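Local coordinates for protein aldehyde dehydrogenase (Listeria monocytogenes, PDB 3K9D) that probably oxidises or otherwise converts aldehydes using NAD or NADP as electron acceptor, as a member of the aldehyde dehydrogenase family, at residues Glu153-Ile158 with Gly170-Met175; Thr192-Ala197 with Glu437-Ile442; Gly248-Ser253 with Gly406-Thr411; Val262-Val267 with Leu347-Ala352; Glu369-Thr374 with Gly423-Ser428. All blocks are in the same frame, centred on the assembly; numbering follows the deposited sequence.

Contact 1 of 5, residues Glu153-Ile158 with Gly170-Met175; sequences ETVRII and GAISCM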
# COMPACT_ATOMS: atom_id res chain seq x y z
N GLU A 153 27.09 10.08 8.68
CA GLU A 153 27.22 11.29 9.52
C GLU A 153 25.90 12.02 9.77
O GLU A 153 25.68 12.49 10.88
CB GLU A 153 28.33 12.22 8.99
CG GLU A 153 28.47 13.55 9.75
CD GLU A 153 29.03 13.41 11.16
OE1 GLU A 153 29.29 12.28 11.62
OE2 GLU A 153 29.22 14.44 11.82
N THR A 154 25.02 12.08 8.77
CA THR A 154 23.61 12.52 8.95
C THR A 154 22.88 11.66 9.99
O THR A 154 22.20 12.19 10.88
CB THR A 154 22.79 12.42 7.64
OG1 THR A 154 23.53 13.00 6.56
CG2 THR A 154 21.44 13.12 7.76
N VAL A 155 23.03 10.34 9.87
CA VAL A 155 22.44 9.41 10.81
C VAL A 155 23.02 9.61 12.21
O VAL A 155 22.26 9.72 13.17
CB VAL A 155 22.58 7.93 10.34
CG1 VAL A 155 22.24 6.95 11.48
CG2 VAL A 155 21.70 7.68 9.14
N ARG A 156 24.34 9.71 12.31
CA ARG A 156 25.01 9.96 13.60
C ARG A 156 24.48 11.22 14.29
O ARG A 156 24.16 11.19 15.49
CB ARG A 156 26.52 10.07 13.41
CG ARG A 156 27.32 9.96 14.72
CD ARG A 156 28.74 10.46 14.58
NE ARG A 156 28.80 11.90 14.26
CZ ARG A 156 28.81 12.88 15.16
NH1 ARG A 156 28.76 12.60 16.47
NH2 ARG A 156 28.87 14.14 14.76
N ILE A 157 24.35 12.31 13.53
CA ILE A 157 23.93 13.62 14.05
C ILE A 157 22.48 13.64 14.54
O ILE A 157 22.21 14.08 15.66
CB ILE A 157 24.19 14.77 13.02
CG1 ILE A 157 25.68 15.12 12.98
CG2 ILE A 157 23.37 16.03 13.35
CD1 ILE A 157 26.06 16.07 11.85
N ILE A 158 21.54 13.17 13.72
CA ILE A 158 20.12 13.27 14.10
C ILE A 158 19.72 12.25 15.17
O ILE A 158 18.77 12.47 15.92
CB ILE A 158 19.17 13.27 12.85
CG1 ILE A 158 19.16 11.90 12.18
CG2 ILE A 158 19.56 14.41 11.86
CD1 ILE A 158 18.36 11.85 10.88
N GLY A 170 19.24 2.80 18.90
CA GLY A 170 18.96 1.79 17.88
C GLY A 170 17.71 2.01 17.06
O GLY A 170 17.47 1.28 16.07
N ALA A 171 16.92 3.02 17.43
CA ALA A 171 15.72 3.41 16.68
C ALA A 171 16.05 4.06 15.36
O ALA A 171 15.25 4.02 14.44
CB ALA A 171 14.85 4.33 17.50
N ILE A 172 17.23 4.68 15.27
CA ILE A 172 17.68 5.30 14.01
C ILE A 172 19.08 4.80 13.71
O ILE A 172 20.03 5.11 14.44
CB ILE A 172 17.67 6.86 14.09
CG1 ILE A 172 16.27 7.37 14.46
CG2 ILE A 172 18.20 7.47 12.78
CD1 ILE A 172 16.28 8.68 15.17
N SER A 173 19.21 4.00 12.66
CA SER A 173 20.48 3.37 12.35
C SER A 173 20.74 3.29 10.86
O SER A 173 19.88 3.60 10.05
CB SER A 173 20.57 1.98 13.02
OG SER A 173 19.57 1.10 12.52
N CYS A 174 21.94 2.84 10.50
CA CYS A 174 22.36 2.77 9.11
C CYS A 174 23.38 1.66 8.97
O CYS A 174 24.26 1.53 9.83
CB CYS A 174 22.99 4.11 8.71
SG CYS A 174 23.37 4.34 6.95
N MET A 175 23.25 0.86 7.91
CA MET A 175 24.31 -0.07 7.48
C MET A 175 25.62 0.70 7.26
O MET A 175 25.63 1.75 6.61
CB MET A 175 23.92 -0.77 6.17
CG MET A 175 22.60 -1.55 6.19
SD MET A 175 22.02 -2.00 4.56
CE MET A 175 23.48 -2.82 3.93
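Apolar packing carries this contact, and Val155 supplies nearly all of it from the helix side. Its CG2 lies 3.8 Å from Cys174 CB, while its CG1 stands 4.0 Å from Ser173 C, over the strand backbone. CG1 is anti to the backbone N (chi1 167°), which spreads the two methyls over the strand so that both meet Cys174 CB. CG1 also faces Ile172, whose CG2 is 4.3 Å away. Ile172 and Cys174 project to the helix from one side of the strand, whereas Ser173 between them starts off in the other direction, towards helix 6-28. Ile158, one turn after Val155, only comes near the strand and makes its own packing on Thr129 of helix 121-134.

Polar links avoid the interface itself: no hydrogen bond joins the two segments. Near its edge Ile172 O accepts one from Ser159 OG, just beyond 153-158. On the outer side of the helix Arg156 grips the Glu153 carboxylate side-on, NE to OE1 at 2.7 Å and NH2 to OE2 at 3.0 Å. Both oxygens lie close to the guanidinium plane, though the nitrogens sit about 30° out of the carboxylate plane. Glu153 has a second partner in Lys53, and Arg156 one in Glu160.

Backbone geometry completes the evidence. The axes run nearly antiparallel (161°) with a closest approach of 8.2 Å, and Ser173 is joined by backbone hydrogen bonds to Ile139 and Phe141 of the parallel strand 138-143. This is a helix laid on its sheet within a classical beta-alpha-beta unit, here strand 138-143, helix 148-164 and strand 172-174.

Contact 2 of 5, residues Thr192-Ala197 with Glu437-Ile442; sequences TAVILA and ENLFNI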
# COMPACT_ATOMS: atom_id res chain seq x y z
N THR A 192 11.44 -6.48 9.45
CA THR A 192 11.22 -5.32 8.59
C THR A 192 9.75 -5.22 8.17
O THR A 192 9.22 -6.13 7.51
CB THR A 192 12.13 -5.39 7.34
OG1 THR A 192 13.49 -5.49 7.77
CG2 THR A 192 11.95 -4.16 6.44
N ALA A 193 9.10 -4.12 8.53
CA ALA A 193 7.65 -3.96 8.33
C ALA A 193 7.26 -3.33 7.00
O ALA A 193 6.16 -3.58 6.46
CB ALA A 193 7.06 -3.16 9.46
N VAL A 194 8.16 -2.50 6.48
CA VAL A 194 7.89 -1.73 5.27
C VAL A 194 9.21 -1.30 4.63
O VAL A 194 10.23 -1.17 5.31
CB VAL A 194 6.95 -0.51 5.55
CG1 VAL A 194 7.71 0.64 6.20
CG2 VAL A 194 6.21 -0.05 4.26
N ILE A 195 9.19 -1.13 3.31
CA ILE A 195 10.34 -0.58 2.60
C ILE A 195 9.96 0.75 1.96
O ILE A 195 8.99 0.81 1.19
CB ILE A 195 10.87 -1.55 1.49
CG1 ILE A 195 11.16 -2.92 2.08
CG2 ILE A 195 12.13 -0.97 0.81
CD1 ILE A 195 11.08 -4.04 1.09
N LEU A 196 10.71 1.80 2.30
CA LEU A 196 10.71 3.04 1.50
C LEU A 196 11.80 2.93 0.44
O LEU A 196 12.99 3.06 0.73
CB LEU A 196 10.90 4.28 2.36
CG LEU A 196 9.80 4.56 3.39
CD1 LEU A 196 10.16 5.73 4.30
CD2 LEU A 196 8.51 4.81 2.67
N ALA A 197 11.36 2.69 -0.78
CA ALA A 197 12.24 2.28 -1.86
C ALA A 197 12.53 3.47 -2.76
O ALA A 197 11.88 3.65 -3.79
CB ALA A 197 11.59 1.14 -2.65
N GLU A 437 1.21 9.63 7.44
CA GLU A 437 -0.03 8.91 7.16
C GLU A 437 0.12 7.69 6.25
O GLU A 437 -0.83 6.93 6.07
CB GLU A 437 -1.09 9.88 6.61
CG GLU A 437 -1.64 10.83 7.67
CD GLU A 437 -2.73 11.76 7.15
OE1 GLU A 437 -3.01 12.77 7.82
OE2 GLU A 437 -3.32 11.49 6.07
N ASN A 438 1.31 7.50 5.68
CA ASN A 438 1.66 6.28 4.94
C ASN A 438 2.47 5.30 5.78
O ASN A 438 2.91 4.25 5.28
CB ASN A 438 2.46 6.64 3.69
CG ASN A 438 1.77 7.66 2.82
OD1 ASN A 438 2.00 8.85 2.97
ND2 ASN A 438 0.91 7.20 1.93
N LEU A 439 2.70 5.66 7.04
CA LEU A 439 3.59 4.91 7.93
C LEU A 439 2.94 4.54 9.26
O LEU A 439 3.63 4.27 10.25
CB LEU A 439 4.90 5.68 8.14
CG LEU A 439 5.71 5.85 6.85
CD1 LEU A 439 6.64 7.03 6.99
CD2 LEU A 439 6.47 4.55 6.47
N PHE A 440 1.61 4.57 9.28
CA PHE A 440 0.85 3.87 10.32
C PHE A 440 -0.38 3.21 9.72
O PHE A 440 -0.92 3.69 8.71
CB PHE A 440 0.54 4.74 11.57
CG PHE A 440 -0.38 5.91 11.33
CD1 PHE A 440 -1.76 5.76 11.44
CD2 PHE A 440 0.14 7.16 11.05
CE1 PHE A 440 -2.61 6.85 11.23
CE2 PHE A 440 -0.70 8.26 10.84
CZ PHE A 440 -2.07 8.11 10.93
N ASN A 441 -0.79 2.10 10.34
CA ASN A 441 -2.05 1.44 10.05
C ASN A 441 -3.11 2.01 10.99
O ASN A 441 -2.80 2.46 12.08
CB ASN A 441 -1.96 -0.07 10.31
CG ASN A 441 -1.09 -0.81 9.32
OD1 ASN A 441 -0.28 -1.64 9.73
ND2 ASN A 441 -1.26 -0.55 8.01
N ILE A 442 -4.37 1.96 10.56
CA ILE A 442 -5.47 2.29 11.46
C ILE A 442 -6.16 1.02 11.99
O ILE A 442 -6.64 0.19 11.22
CB ILE A 442 -6.48 3.23 10.78
CG1 ILE A 442 -5.78 4.55 10.40
CG2 ILE A 442 -7.72 3.43 11.65
CD1 ILE A 442 -6.60 5.81 10.58
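Leu439 O accepts a hydrogen bond from Asn137 ND2, which helps hold the backbone at the very residue whose side chain reaches across to Val194 and Leu196. The contact belongs to the mixed sheet of the fold: strand 192-197 runs parallel to strand 102-116, and strand 440-447 pairs antiparallel with that same long strand. The two segments therefore meet beside a shared neighbour and not as paired strands. Two observations support this: no hydrogen bond joins them, and their nearest CA atoms, those of Val194 and Leu439, are 8.3 Å apart.

Side chains bridge that gap, burying a modest 104 Å² in total. Val194 and Leu196, two residues apart on the strand, project from the same face towards Leu439, while Ile195 between them packs on Ala207 of helix 201-207. The first bond of the Leu439 side chain does not aim at the strand, but its end turns to it, and the CD2 branch touches both residues. The side chains of Val194 and Leu439 cross at about a right angle. Val194 turns its CG1 to the contact, the methyl that lies between the backbone N and the carbonyl carbon (chi1 78°). Leu196 also packs on Ile434, which extends the apolar patch along the incoming loop.

Beyond Leu439 the chain enters strand 440-447 and meets the dimer partner: Asn441 OD1 accepts a hydrogen bond from Ala424 N of the second subunit, and Ala193 packs on that same residue. The packing inside the chain thus sits next to the subunit interface. It comes down to a single methyl, Leu439 CD2, at 4.1 Å from Val194 CG1 and 4.3 Å from Leu196 CD2.

Contact 3 of 5, residues Gly248-Ser253 with Gly406-Thr411; sequences GTICAS and GGIGAT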
# COMPACT_ATOMS: atom_id res chain seq x y z
N GLY A 248 20.23 19.30 -11.60
CA GLY A 248 19.15 18.39 -12.05
C GLY A 248 18.98 17.03 -11.36
O GLY A 248 18.42 16.10 -11.94
N THR A 249 19.44 16.92 -10.11
CA THR A 249 19.37 15.64 -9.37
C THR A 249 18.00 15.22 -8.84
O THR A 249 17.79 14.06 -8.49
CB THR A 249 20.29 15.65 -8.13
OG1 THR A 249 20.00 16.82 -7.36
CG2 THR A 249 21.75 15.65 -8.54
N ILE A 250 17.08 16.17 -8.74
CA ILE A 250 15.74 15.89 -8.24
C ILE A 250 14.89 15.33 -9.39
O ILE A 250 14.90 15.87 -10.49
CB ILE A 250 15.13 17.16 -7.58
CG1 ILE A 250 15.93 17.53 -6.31
CG2 ILE A 250 13.64 16.97 -7.21
CD1 ILE A 250 15.53 18.83 -5.66
N CYS A 251 14.17 14.23 -9.12
CA CYS A 251 13.37 13.49 -10.12
C CYS A 251 12.11 14.18 -10.64
O CYS A 251 11.61 13.84 -11.72
CB CYS A 251 12.96 12.14 -9.53
SG CYS A 251 12.13 12.35 -7.94
N ALA A 252 11.60 15.15 -9.89
CA ALA A 252 10.43 15.93 -10.31
C ALA A 252 10.77 17.11 -11.25
O ALA A 252 9.88 17.80 -11.77
CB ALA A 252 9.64 16.40 -9.10
N SER A 253 12.06 17.30 -11.52
CA SER A 253 12.52 18.30 -12.48
C SER A 253 12.20 17.88 -13.92
O SER A 253 12.03 16.69 -14.22
CB SER A 253 14.02 18.59 -12.29
OG SER A 253 14.83 17.52 -12.71
N GLY A 406 8.28 22.21 -7.20
CA GLY A 406 6.85 22.04 -7.04
C GLY A 406 6.45 20.60 -6.72
O GLY A 406 5.54 20.37 -5.93
N GLY A 407 7.16 19.65 -7.33
CA GLY A 407 6.88 18.21 -7.18
C GLY A 407 7.14 17.67 -5.79
O GLY A 407 6.42 16.78 -5.30
N ILE A 408 8.16 18.22 -5.13
CA ILE A 408 8.47 17.87 -3.75
C ILE A 408 7.63 18.64 -2.71
O ILE A 408 7.68 18.34 -1.54
CB ILE A 408 10.01 17.96 -3.43
CG1 ILE A 408 10.52 19.40 -3.32
CG2 ILE A 408 10.84 17.10 -4.43
CD1 ILE A 408 12.01 19.52 -3.00
N GLY A 409 6.86 19.63 -3.15
CA GLY A 409 6.06 20.45 -2.23
C GLY A 409 6.80 21.61 -1.57
O GLY A 409 6.43 22.05 -0.47
N ALA A 410 7.85 22.11 -2.22
CA ALA A 410 8.60 23.25 -1.70
C ALA A 410 8.02 24.57 -2.21
O ALA A 410 7.90 25.53 -1.46
CB ALA A 410 10.09 23.13 -2.04
N THR A 411 7.66 24.60 -3.49
CA THR A 411 6.95 25.76 -4.07
C THR A 411 5.45 25.51 -4.30
O THR A 411 4.74 26.42 -4.75
CB THR A 411 7.59 26.27 -5.38
OG1 THR A 411 7.53 25.24 -6.38
CG2 THR A 411 9.03 26.70 -5.16
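Ile250 and Ala252 make the contact from the loop 248-253, meeting Ile408 and Gly407 at the end of helix 403-407. The loop leads into strand 256-260 of the parallel sheet. Opposite it the helix finishes in a Schellman motif, with Gly409 at positive phi (84°) as the first residue to leave helical angles; Gly409 N donates to Gly406 O at 3.2 Å.

Along the loop, Thr249 OG1 is tied back to Asp246 OD2. Ile250 follows and points to the helix end. Its CG2 meets Ile408 CG2 at 3.9 Å, the two side chains crossing at about a right angle. CG2 is anti to the carbonyl carbon of Ile408, and this branch is turned to the loop. Phe245 and Ala404 pack on Ile250, and Phe76 of helix 67-85 on Ile408, so the pair lies in a buried apolar cluster.

A type I turn spans Ile250 to Ser253. Cys251, its second residue, takes little part across the helix end and faces another loop instead, with SG 3.2 Å from His373 NE2. Ala252 returns to the contact: its CB rests 3.8 Å from Gly407 CA. The CA atoms of Ala252 and Gly407 come within 5.3 Å, an approach that is possible because Gly407 carries no CB, which would point straight at Ala252 CB. Gly407 O is in turn held by Asn433 ND2, and farther on Thr411 makes backbone hydrogen bonds to the second subunit.

Ser253 closes the turn through its side chain more convincingly than through its weak backbone bond: OG donates to Ile250 O at 2.8 Å, almost in line with the C=O bond (169°).

Contact 4 of 5, residues Val262-Val267 with Leu347-Ala352; sequences VNKEAV and LAFYTA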
# COMPACT_ATOMS: atom_id res chain seq x y z
N VAL A 262 3.00 28.29 -32.69
CA VAL A 262 2.79 29.74 -32.67
C VAL A 262 3.65 30.43 -31.61
O VAL A 262 3.95 31.61 -31.73
CB VAL A 262 1.28 30.14 -32.50
CG1 VAL A 262 0.46 29.76 -33.72
CG2 VAL A 262 0.69 29.54 -31.23
N ASN A 263 4.07 29.67 -30.60
CA ASN A 263 4.79 30.21 -29.47
C ASN A 263 6.27 29.85 -29.47
O ASN A 263 7.00 30.28 -28.59
CB ASN A 263 4.12 29.73 -28.19
CG ASN A 263 3.97 30.83 -27.16
OD1 ASN A 263 4.16 32.01 -27.45
ND2 ASN A 263 3.62 30.44 -25.96
N LYS A 264 6.70 29.08 -30.47
CA LYS A 264 8.03 28.43 -30.46
C LYS A 264 9.17 29.46 -30.50
O LYS A 264 10.03 29.46 -29.62
CB LYS A 264 8.15 27.45 -31.63
CG LYS A 264 9.51 26.78 -31.75
CD LYS A 264 9.60 25.95 -33.00
CE LYS A 264 11.05 25.65 -33.34
NZ LYS A 264 11.59 24.51 -32.55
N GLU A 265 9.15 30.32 -31.52
CA GLU A 265 10.07 31.46 -31.65
C GLU A 265 10.21 32.27 -30.37
O GLU A 265 11.32 32.53 -29.93
CB GLU A 265 9.61 32.40 -32.76
CG GLU A 265 10.34 32.25 -34.06
CD GLU A 265 10.01 33.38 -35.03
OE1 GLU A 265 9.56 33.07 -36.15
OE2 GLU A 265 10.20 34.57 -34.68
N ALA A 266 9.08 32.65 -29.78
CA ALA A 266 9.07 33.44 -28.55
C ALA A 266 9.70 32.71 -27.37
O ALA A 266 10.46 33.30 -26.59
CB ALA A 266 7.65 33.88 -28.22
N VAL A 267 9.39 31.41 -27.26
CA VAL A 267 9.93 30.55 -26.21
C VAL A 267 11.45 30.32 -26.35
O VAL A 267 12.20 30.43 -25.37
CB VAL A 267 9.16 29.19 -26.11
CG1 VAL A 267 9.87 28.24 -25.19
CG2 VAL A 267 7.73 29.44 -25.58
N LEU A 347 17.88 19.30 -21.53
CA LEU A 347 16.48 19.22 -21.94
C LEU A 347 16.28 18.80 -23.39
O LEU A 347 17.06 19.18 -24.26
CB LEU A 347 15.81 20.59 -21.76
CG LEU A 347 15.57 21.09 -20.34
CD1 LEU A 347 15.23 22.57 -20.38
CD2 LEU A 347 14.47 20.27 -19.63
N ALA A 348 15.25 17.99 -23.64
CA ALA A 348 14.63 17.89 -24.97
C ALA A 348 13.69 19.05 -25.23
O ALA A 348 13.15 19.65 -24.30
CB ALA A 348 13.88 16.56 -25.12
N PHE A 349 13.46 19.36 -26.50
CA PHE A 349 12.54 20.43 -26.90
C PHE A 349 11.64 19.97 -28.06
O PHE A 349 12.12 19.75 -29.17
CB PHE A 349 13.33 21.68 -27.30
CG PHE A 349 12.49 22.92 -27.45
CD1 PHE A 349 12.48 23.89 -26.45
CD2 PHE A 349 11.74 23.15 -28.61
CE1 PHE A 349 11.72 25.02 -26.58
CE2 PHE A 349 10.96 24.29 -28.74
CZ PHE A 349 10.97 25.23 -27.74
N TYR A 350 10.34 19.83 -27.80
CA TYR A 350 9.38 19.36 -28.81
C TYR A 350 8.45 20.47 -29.27
O TYR A 350 8.06 21.34 -28.48
CB TYR A 350 8.49 18.25 -28.26
CG TYR A 350 9.15 16.94 -27.88
CD1 TYR A 350 9.25 15.90 -28.81
CD2 TYR A 350 9.63 16.72 -26.59
CE1 TYR A 350 9.82 14.67 -28.46
CE2 TYR A 350 10.23 15.51 -26.24
CZ TYR A 350 10.31 14.49 -27.17
OH TYR A 350 10.88 13.28 -26.82
N THR A 351 8.05 20.40 -30.53
CA THR A 351 7.06 21.31 -31.09
C THR A 351 5.81 20.54 -31.55
O THR A 351 5.90 19.58 -32.33
CB THR A 351 7.64 22.13 -32.26
OG1 THR A 351 8.88 22.73 -31.84
CG2 THR A 351 6.66 23.24 -32.69
N ALA A 352 4.67 20.95 -31.02
CA ALA A 352 3.34 20.42 -31.35
C ALA A 352 2.53 21.55 -31.98
O ALA A 352 2.95 22.71 -31.88
CB ALA A 352 2.67 19.91 -30.10
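Helix 262-267 lies on strand 347-352 with its axis at 149° to the strand, roughly antiparallel, and 9.1 Å away at closest approach, Lys264 facing Thr351. This is the helix-on-sheet layer of an alpha/beta domain: helix 261-273 follows strand 256-260 and covers the neighbouring parallel strand 346-352.

Lys264 does most of the bridging. Its chain leaves the helix extended and bends only at chi4 (82°), which turns NZ toward Thr351 OG1 and the Phe349 ring. CD passes 3.5 Å from Thr351 OG1, and NZ makes just a weak hydrogen bond to that oxygen. The stronger partner of the amine is Glu328 on strand 324-328, in a salt bridge that probably sets where NZ ends. NZ also comes obliquely near the Phe349 ring, 3.9 Å from CE2.

One turn on, Val267 adds the apolar half, and Val259 of strand 256-260 packs against Lys264, Val267 and Phe349. The ring, with CG anti to the backbone N (chi1 -168°), reaches towards the helix and is met there at its edge: Val267 CG1 lies near the ring plane, 4.0 Å from Phe349 CE1 and 4.1 Å from Phe349 CZ.

Contact 5 of 5, residues Glu369-Thr374 with Gly423-Ser428; sequences EGAGHT and GAVGGS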
# COMPACT_ATOMS: atom_id res chain seq x y z
N GLU A 369 8.28 6.18 -20.67
CA GLU A 369 9.10 6.41 -19.49
C GLU A 369 8.55 7.60 -18.71
O GLU A 369 8.36 8.69 -19.27
CB GLU A 369 10.57 6.63 -19.88
CG GLU A 369 11.50 6.85 -18.69
CD GLU A 369 12.98 6.68 -19.02
OE1 GLU A 369 13.33 5.85 -19.89
OE2 GLU A 369 13.81 7.37 -18.38
N GLY A 370 8.30 7.40 -17.41
CA GLY A 370 7.87 8.47 -16.53
C GLY A 370 6.42 8.48 -16.07
O GLY A 370 6.07 9.27 -15.20
N ALA A 371 5.57 7.62 -16.66
CA ALA A 371 4.18 7.47 -16.21
C ALA A 371 4.07 7.32 -14.69
O ALA A 371 4.87 6.62 -14.06
CB ALA A 371 3.51 6.28 -16.90
N GLY A 372 3.11 8.01 -14.10
CA GLY A 372 2.97 7.98 -12.65
C GLY A 372 3.75 9.03 -11.87
O GLY A 372 3.42 9.30 -10.73
N HIS A 373 4.80 9.61 -12.46
CA HIS A 373 5.58 10.59 -11.71
C HIS A 373 5.01 12.01 -11.87
O HIS A 373 3.98 12.34 -11.28
CB HIS A 373 7.08 10.51 -12.04
CG HIS A 373 7.98 10.96 -10.92
ND1 HIS A 373 7.77 12.11 -10.20
CD2 HIS A 373 9.09 10.39 -10.39
CE1 HIS A 373 8.69 12.23 -9.26
NE2 HIS A 373 9.51 11.21 -9.35
N THR A 374 5.67 12.84 -12.68
CA THR A 374 5.39 14.28 -12.78
C THR A 374 5.21 14.73 -14.24
O THR A 374 5.83 14.17 -15.14
CB THR A 374 6.55 15.10 -12.15
OG1 THR A 374 6.87 14.59 -10.86
CG2 THR A 374 6.18 16.56 -11.98
N GLY A 423 2.55 5.51 -7.88
CA GLY A 423 1.28 4.81 -7.96
C GLY A 423 1.33 3.57 -8.82
O GLY A 423 2.41 3.13 -9.25
N ALA A 424 0.15 3.01 -9.07
CA ALA A 424 0.03 1.75 -9.78
C ALA A 424 0.58 1.78 -11.21
O ALA A 424 1.19 0.80 -11.65
CB ALA A 424 -1.40 1.30 -9.79
N VAL A 425 0.37 2.89 -11.93
CA VAL A 425 0.79 2.98 -13.34
C VAL A 425 2.32 2.87 -13.47
O VAL A 425 2.83 2.31 -14.43
CB VAL A 425 0.17 4.21 -14.09
CG1 VAL A 425 0.81 5.51 -13.67
CG2 VAL A 425 0.25 4.04 -15.61
N GLY A 426 3.03 3.34 -12.45
CA GLY A 426 4.47 3.19 -12.38
C GLY A 426 4.95 1.98 -11.59
O GLY A 426 6.15 1.82 -11.40
N GLY A 427 4.02 1.14 -11.13
CA GLY A 427 4.37 -0.09 -10.40
C GLY A 427 4.54 0.03 -8.89
O GLY A 427 5.20 -0.82 -8.27
N SER A 428 3.95 1.07 -8.31
CA SER A 428 4.03 1.31 -6.87
C SER A 428 2.69 1.18 -6.15
O SER A 428 1.63 1.20 -6.78
CB SER A 428 4.66 2.68 -6.58
OG SER A 428 4.71 2.95 -5.18
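Val425, Ala371 and Gly372 carry the most surface in this loop-to-loop contact, which buries 155 Å² in all and contains no hydrogen bond between the segments. Val425 lays one methyl against the backbone of the other loop. Its CG1 lies 3.4 Å from Gly372 N and equally far from Gly372 CA, so it rests on the N-CA bond of Gly372; chi1 of 74° places this branch between the backbone N and the carbonyl carbon. The second methyl, CG2, faces Ala371 CB at 4.2 Å.

Ala371 points to the partner loop and is touched twice, by Val425 on its side chain and by Gly426, whose CA approaches Ala371 O at 3.8 Å. Gly372 brings its backbone up without a side chain, and its CA is 5.0 Å from Gly426 CA, the nearest pair across the loops. Gly372 O is taken by Ser395 OG, which ties the turn to the residue just before strand 396-399.

Each loop is braced internally. Ser428 N donates to Gly423 O at 2.7 Å, holding 423-428 in a compact bend that lies beside the second subunit. At the far end of 369-374, His373 ND1 and Thr374 OG1 share a 2.7 Å hydrogen bond.

The bond from His373 N to Gly370 O, 3.0 Å, closes a type II beta turn with Gly372 at its third position, where positive phi (89°) suits glycine. Such a turn here connects helix 355-368 to strand 374-378, a helix-to-strand corner of the parallel alpha/beta fold, packed against a glycine-rich loop beside the dimer interface.

From the N terminus, contact 1 closes first, a short local loop within one beta-alpha-beta unit. Contact 2 then opens at 192-197 and closes only at 437-442, bringing the chain back to the same mixed sheet; contacts 3, 4 and 5 all nest inside its long loop. Contact 3 opens at 248-253, and contact 4 opens and closes within it, joining a helix to the parallel sheet on the opposite side of the chain's centre from contacts 1 and 2. Contact 5 opens at 369-374, before contact 3 closes at 406-411, and closes at 423-428, so these two cross; their centres are 16 Å apart and their loops touch. Contacts 2, 3 and 5 all reach the second subunit.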